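Local coordinates for protein 6-phosphogluconolactonase (Trypanosoma cruzi, PDB 6VYE) that probably hydrolyses 6-phosphogluconolactone to 6-phosphogluconate, the second step of the oxidative pentose phosphate pathway, at residues Glu23-Ala28 with Pro56-Ser61; Leu62-His67 with Leu104-Glu109. One frame throughout, in Å; residues are numbered along the deposited sequence.

Interaction 1: Glu23-Ala28 with Pro56-Ser61; sequences ELSGVA and PKMLYS
Ser25 and Ala28, three residues apart on the first turns of helix 24-38, meet Met58 and Leu59 of helix 54-66 where two helices cross in this Rossmann-like alpha/beta fold. The short axes come within 8.6 Å and cross at -55°, and Ser25 and Leu59 are the pair with the nearest CA atoms, 4.5 Å apart. On the 24-38 side the residues at the crossing, Ser25 and Ala28, are small, which is consistent with so close an approach. Ser25 lays its CB on the backbone of the partner helix, 3.6 Å from Leu59 N, while its OG, placed between the backbone N and carbonyl carbon (chi1 40°), turns to Met58, with 3.9 Å to Met58 CB and 4.0 Å to Met58 CE. The bend at chi3 of Met58 brings that methyl back over the hydroxyl at the exposed margin. Val27 faces away, onto strands 14-18 and 256-262. Ala28 points to the partner and also touches Ile260 of the sheet. With CG anti to the backbone N (chi1 162°), Leu59 reaches along helix 24-38 with both methyls: CD1 lies 3.7 Å from Ser25 O, and CD2 meets Ala28 CB at 3.7 Å.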
loop_
_atom_site.group_PDB
_atom_site.type_symbol
_atom_site.label_atom_id
_atom_site.label_comp_id
_atom_site.label_asym_id
_atom_site.label_seq_id
_atom_site.Cartn_x
_atom_site.Cartn_y
_atom_site.Cartn_z
ATOM N N GLU A 23 9.540 -12.317 -11.364
ATOM C CA GLU A 23 8.519 -12.014 -12.405
ATOM C C GLU A 23 7.384 -11.165 -11.791
ATOM O O GLU A 23 6.577 -10.640 -12.558
ATOM C CB GLU A 23 8.036 -13.360 -12.952
ATOM C CG GLU A 23 7.227 -13.323 -14.251
ATOM C CD GLU A 23 6.490 -14.634 -14.547
ATOM O OE1 GLU A 23 5.378 -14.589 -15.156
ATOM O OE2 GLU A 23 7.016 -15.713 -14.145
ATOM N N LEU A 24 7.312 -11.028 -10.462
ATOM C CA LEU A 24 6.200 -10.320 -9.779
ATOM C C LEU A 24 6.217 -8.834 -10.167
ATOM O O LEU A 24 5.109 -8.339 -10.508
ATOM C CB LEU A 24 6.245 -10.499 -8.252
ATOM C CG LEU A 24 5.495 -11.726 -7.731
ATOM C CD1 LEU A 24 6.350 -12.961 -7.869
ATOM C CD2 LEU A 24 5.051 -11.553 -6.294
ATOM N N SER A 25 7.378 -8.157 -10.147
ATOM C CA SER A 25 7.450 -6.702 -10.469
ATOM C C SER A 25 6.916 -6.473 -11.881
ATOM O O SER A 25 6.191 -5.487 -12.064
ATOM C CB SER A 25 8.813 -6.064 -10.271
ATOM O OG SER A 25 9.871 -6.905 -10.698
ATOM N N GLY A 26 7.247 -7.367 -12.819
ATOM C CA GLY A 26 6.806 -7.321 -14.226
ATOM C C GLY A 26 5.297 -7.392 -14.331
ATOM O O GLY A 26 4.714 -6.589 -15.086
ATOM N N VAL A 27 4.663 -8.322 -13.625
ATOM C CA VAL A 27 3.174 -8.457 -13.600
ATOM C C VAL A 27 2.532 -7.239 -12.914
ATOM O O VAL A 27 1.483 -6.810 -13.371
ATOM C CB VAL A 27 2.742 -9.778 -12.933
ATOM C CG1 VAL A 27 1.231 -9.867 -12.823
ATOM C CG2 VAL A 27 3.293 -10.983 -13.698
ATOM N N ALA A 28 3.133 -6.697 -11.865
ATOM C CA ALA A 28 2.577 -5.566 -11.098
ATOM C C ALA A 28 2.601 -4.318 -11.977
ATOM O O ALA A 28 1.590 -3.606 -12.070
ATOM C CB ALA A 28 3.358 -5.353 -9.830
ATOM N N PRO A 56 8.453 -3.927 -4.452
ATOM C CA PRO A 56 8.097 -2.586 -4.908
ATOM C C PRO A 56 9.271 -1.814 -5.530
ATOM O O PRO A 56 9.080 -1.285 -6.565
ATOM C CB PRO A 56 7.619 -1.919 -3.623
ATOM C CG PRO A 56 6.961 -3.055 -2.881
ATOM C CD PRO A 56 7.850 -4.253 -3.147
ATOM N N LYS A 57 10.450 -1.806 -4.892
ATOM C CA LYS A 57 11.652 -1.050 -5.358
ATOM C C LYS A 57 11.982 -1.470 -6.788
ATOM O O LYS A 57 12.333 -0.601 -7.620
ATOM C CB LYS A 57 12.837 -1.273 -4.419
ATOM C CG LYS A 57 14.102 -0.474 -4.710
ATOM C CD LYS A 57 15.284 -1.032 -3.905
ATOM C CE LYS A 57 16.647 -0.740 -4.498
ATOM N NZ LYS A 57 17.666 -1.722 -4.044
ATOM N N MET A 58 11.791 -2.742 -7.092
ATOM C CA MET A 58 12.049 -3.257 -8.454
ATOM C C MET A 58 10.925 -2.840 -9.394
ATOM O O MET A 58 11.238 -2.559 -10.543
ATOM C CB MET A 58 12.192 -4.777 -8.444
ATOM C CG MET A 58 13.504 -5.192 -7.839
ATOM S SD MET A 58 13.451 -6.927 -7.460
ATOM C CE MET A 58 13.505 -7.554 -9.139
ATOM N N LEU A 59 9.666 -2.875 -8.935
ATOM C CA LEU A 59 8.504 -2.393 -9.715
ATOM C C LEU A 59 8.748 -0.919 -10.089
ATOM O O LEU A 59 8.564 -0.584 -11.234
ATOM C CB LEU A 59 7.230 -2.638 -8.893
ATOM C CG LEU A 59 5.976 -1.866 -9.289
ATOM C CD1 LEU A 59 5.608 -2.116 -10.726
ATOM C CD2 LEU A 59 4.805 -2.215 -8.387
ATOM N N TYR A 60 9.221 -0.096 -9.166
ATOM C CA TYR A 60 9.390 1.363 -9.388
ATOM C C TYR A 60 10.552 1.627 -10.343
ATOM O O TYR A 60 10.423 2.588 -11.163
ATOM C CB TYR A 60 9.543 2.144 -8.083
ATOM C CG TYR A 60 8.486 1.888 -7.053
ATOM C CD1 TYR A 60 7.238 1.416 -7.392
ATOM C CD2 TYR A 60 8.756 2.136 -5.712
ATOM C CE1 TYR A 60 6.268 1.200 -6.422
ATOM C CE2 TYR A 60 7.826 1.868 -4.730
ATOM C CZ TYR A 60 6.574 1.402 -5.085
ATOM O OH TYR A 60 5.681 1.164 -4.089
ATOM N N SER A 61 11.605 0.796 -10.296
ATOM C CA SER A 61 12.759 0.876 -11.227
ATOM C C SER A 61 12.293 0.435 -12.611
ATOM O O SER A 61 12.731 1.027 -13.591
ATOM C CB SER A 61 13.915 0.030 -10.781
ATOM O OG SER A 61 14.176 0.309 -9.420
#

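Interaction 2: Leu62-His67 with Leu104-Glu109; sequences LLHEEH and LRDIPE. Unlike the reference sequence in segment 104-109: Arg105 (reference His).
A histidine-carboxylate hydrogen bond at the protein surface ties the C-terminal turns of helix 54-66 to the type I beta turn Leu104-Ile107, which follows helix 95-104. His64 NE2 donates to Asp106 OD1 over 2.7 Å, with an N-H...O angle of 164°. Several features show how well the two flat groups are matched: the oxygen lies close to the ring plane, the imidazole and carboxylate planes differ by 17°, and OD1 accepts the bond on its anti lone pair, away from OD2. His64 has CG anti to its own N (chi1 -176°), which carries the ring out from the helix toward the turn. At the other ring nitrogen, ND1 makes a weak, long bond of 3.4 Å to Glu65 OE2. Carboxylates thus lie beyond both nitrogens and could favour a protonated imidazole, while the nearby guanidinium of Arg105 would work against it, leaving the balance open. Arg105, which differs from the reference sequence here, brings a positive charge to the group. One face of its guanidinium is turned to His64, inclined to the ring, and Arg105 NH2 comes within 3.6 Å of His64 CE1. Its NH1 lies 3.3 Å from Asp106 OD1, but that oxygen is well out of the guanidinium plane, making this a salt bridge of charges alone. The directed bond of Arg105 runs instead from NE to Gln101 O, back on helix 95-104. Among the neighbouring elements, Leu63 and Ile107 both touch Leu71 of helix 68-73, Asp106 rests on Leu68 of that helix, and Leu104 and Ile107 pack on Phe79 of strand 77-85.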
loop_
_atom_site.group_PDB
_atom_site.type_symbol
_atom_site.label_atom_id
_atom_site.label_comp_id
_atom_site.label_asym_id
_atom_site.label_seq_id
_atom_site.Cartn_x
_atom_site.Cartn_y
_atom_site.Cartn_z
ATOM N N LEU A 62 11.465 -0.594 -12.668
ATOM C CA LEU A 62 10.862 -1.056 -13.934
ATOM C C LEU A 62 10.017 0.072 -14.554
ATOM O O LEU A 62 10.239 0.345 -15.739
ATOM C CB LEU A 62 10.070 -2.329 -13.642
ATOM C CG LEU A 62 9.464 -3.046 -14.841
ATOM C CD1 LEU A 62 10.484 -3.231 -15.977
ATOM C CD2 LEU A 62 8.912 -4.387 -14.395
ATOM N N LEU A 63 9.141 0.744 -13.786
ATOM C CA LEU A 63 8.305 1.881 -14.266
ATOM C C LEU A 63 9.217 2.979 -14.825
ATOM O O LEU A 63 8.867 3.580 -15.875
ATOM C CB LEU A 63 7.416 2.422 -13.132
ATOM C CG LEU A 63 6.237 1.534 -12.738
ATOM C CD1 LEU A 63 5.620 1.942 -11.406
ATOM C CD2 LEU A 63 5.174 1.535 -13.808
ATOM N N HIS A 64 10.339 3.238 -14.140
ATOM C CA HIS A 64 11.299 4.312 -14.485
ATOM C C HIS A 64 11.993 3.983 -15.809
ATOM O O HIS A 64 12.141 4.893 -16.624
ATOM C CB HIS A 64 12.348 4.509 -13.385
ATOM C CG HIS A 64 13.263 5.650 -13.670
ATOM N ND1 HIS A 64 14.521 5.479 -14.217
ATOM C CD2 HIS A 64 13.092 6.982 -13.514
ATOM C CE1 HIS A 64 15.093 6.664 -14.366
ATOM N NE2 HIS A 64 14.239 7.601 -13.952
ATOM N N GLU A 65 12.401 2.733 -16.009
ATOM C CA GLU A 65 13.147 2.302 -17.216
ATOM C C GLU A 65 12.180 2.176 -18.406
ATOM O O GLU A 65 12.600 2.482 -19.519
ATOM C CB GLU A 65 13.885 0.966 -17.024
ATOM C CG GLU A 65 14.674 0.782 -15.723
ATOM C CD GLU A 65 15.514 1.928 -15.156
ATOM O OE1 GLU A 65 15.841 1.860 -13.916
ATOM O OE2 GLU A 65 15.846 2.887 -15.926
ATOM N N GLU A 66 10.939 1.728 -18.211
ATOM C CA GLU A 66 10.065 1.359 -19.355
ATOM C C GLU A 66 8.869 2.297 -19.534
ATOM O O GLU A 66 8.267 2.232 -20.601
ATOM C CB GLU A 66 9.595 -0.079 -19.201
ATOM C CG GLU A 66 10.737 -1.042 -19.468
ATOM C CD GLU A 66 10.393 -2.500 -19.344
ATOM O OE1 GLU A 66 11.333 -3.325 -19.447
ATOM O OE2 GLU A 66 9.188 -2.797 -19.157
ATOM N N HIS A 67 8.507 3.110 -18.542
ATOM C CA HIS A 67 7.244 3.897 -18.600
ATOM C C HIS A 67 7.468 5.354 -18.181
ATOM O O HIS A 67 6.499 6.021 -17.796
ATOM C CB HIS A 67 6.145 3.173 -17.847
ATOM C CG HIS A 67 5.809 1.851 -18.445
ATOM N ND1 HIS A 67 5.133 1.721 -19.638
ATOM C CD2 HIS A 67 6.061 0.588 -18.029
ATOM C CE1 HIS A 67 4.984 0.446 -19.927
ATOM N NE2 HIS A 67 5.514 -0.265 -18.949
ATOM N N LEU A 104 11.040 8.470 -8.403
ATOM C CA LEU A 104 10.314 9.751 -8.196
ATOM C C LEU A 104 11.227 10.959 -8.435
ATOM O O LEU A 104 10.684 12.050 -8.619
ATOM C CB LEU A 104 9.680 9.777 -6.810
ATOM C CG LEU A 104 8.635 8.695 -6.567
ATOM C CD1 LEU A 104 7.997 8.870 -5.191
ATOM C CD2 LEU A 104 7.552 8.715 -7.628
ATOM N N ARG A 105 12.548 10.766 -8.458
ATOM C CA ARG A 105 13.527 11.850 -8.739
ATOM C C ARG A 105 13.223 12.457 -10.122
ATOM O O ARG A 105 13.480 13.624 -10.303
ATOM C CB ARG A 105 14.968 11.323 -8.642
ATOM C CG ARG A 105 15.323 10.177 -9.579
ATOM C CD ARG A 105 16.701 9.584 -9.263
ATOM N NE ARG A 105 16.876 8.253 -9.854
ATOM C CZ ARG A 105 17.259 8.018 -11.110
ATOM N NH1 ARG A 105 17.580 9.018 -11.911
ATOM N NH2 ARG A 105 17.355 6.785 -11.558
ATOM N N ASP A 106 12.612 11.704 -11.038
ATOM C CA ASP A 106 12.297 12.181 -12.406
ATOM C C ASP A 106 10.794 12.459 -12.614
ATOM O O ASP A 106 10.399 12.587 -13.782
ATOM C CB ASP A 106 12.778 11.145 -13.407
ATOM C CG ASP A 106 14.287 11.201 -13.588
ATOM O OD1 ASP A 106 14.937 10.138 -13.610
ATOM O OD2 ASP A 106 14.793 12.306 -13.664
ATOM N N ILE A 107 9.975 12.532 -11.558
ATOM C CA ILE A 107 8.507 12.809 -11.657
ATOM C C ILE A 107 8.254 14.270 -11.302
ATOM O O ILE A 107 8.829 14.788 -10.361
ATOM C CB ILE A 107 7.713 11.843 -10.746
ATOM C CG1 ILE A 107 7.967 10.401 -11.162
ATOM C CG2 ILE A 107 6.217 12.172 -10.707
ATOM C CD1 ILE A 107 7.669 10.101 -12.622
ATOM N N PRO A 108 7.386 14.996 -12.036
ATOM C CA PRO A 108 7.027 16.368 -11.657
ATOM C C PRO A 108 6.607 16.470 -10.182
ATOM O O PRO A 108 5.999 15.522 -9.652
ATOM C CB PRO A 108 5.868 16.706 -12.591
ATOM C CG PRO A 108 6.114 15.830 -13.813
ATOM C CD PRO A 108 6.734 14.555 -13.282
ATOM N N GLU A 109 7.019 17.553 -9.523
ATOM C CA GLU A 109 7.004 17.687 -8.040
ATOM C C GLU A 109 5.560 17.661 -7.534
ATOM O O GLU A 109 5.309 17.049 -6.468
ATOM C CB GLU A 109 7.746 18.938 -7.562
ATOM C CG GLU A 109 7.085 20.249 -7.951
ATOM C CD GLU A 109 7.734 21.462 -7.304
ATOM O OE1 GLU A 109 7.028 22.209 -6.609
ATOM O OE2 GLU A 109 8.965 21.614 -7.448
#

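Overall arrangement
Helix 54-66 is common to both interactions: interaction 1 uses residues 56-61 and interaction 2 takes up directly at 62-67, so the two come in series along the chain. Their centres are about 13 Å apart, on the same side of the chain's centre. They also touch, since Leu62 CD2 packs 3.6 Å from Gly26 CA. The partners differ in kind: helix 24-38 meets the shared helix through mostly buried van der Waals packing, whereas the turn after helix 95-104 meets it through surface charges and a hydrogen bond. Helix 54-66 is thereby joined to elements before and after it in sequence, held to helix 24-38 on one hand and to the turn after helix 95-104 on the other.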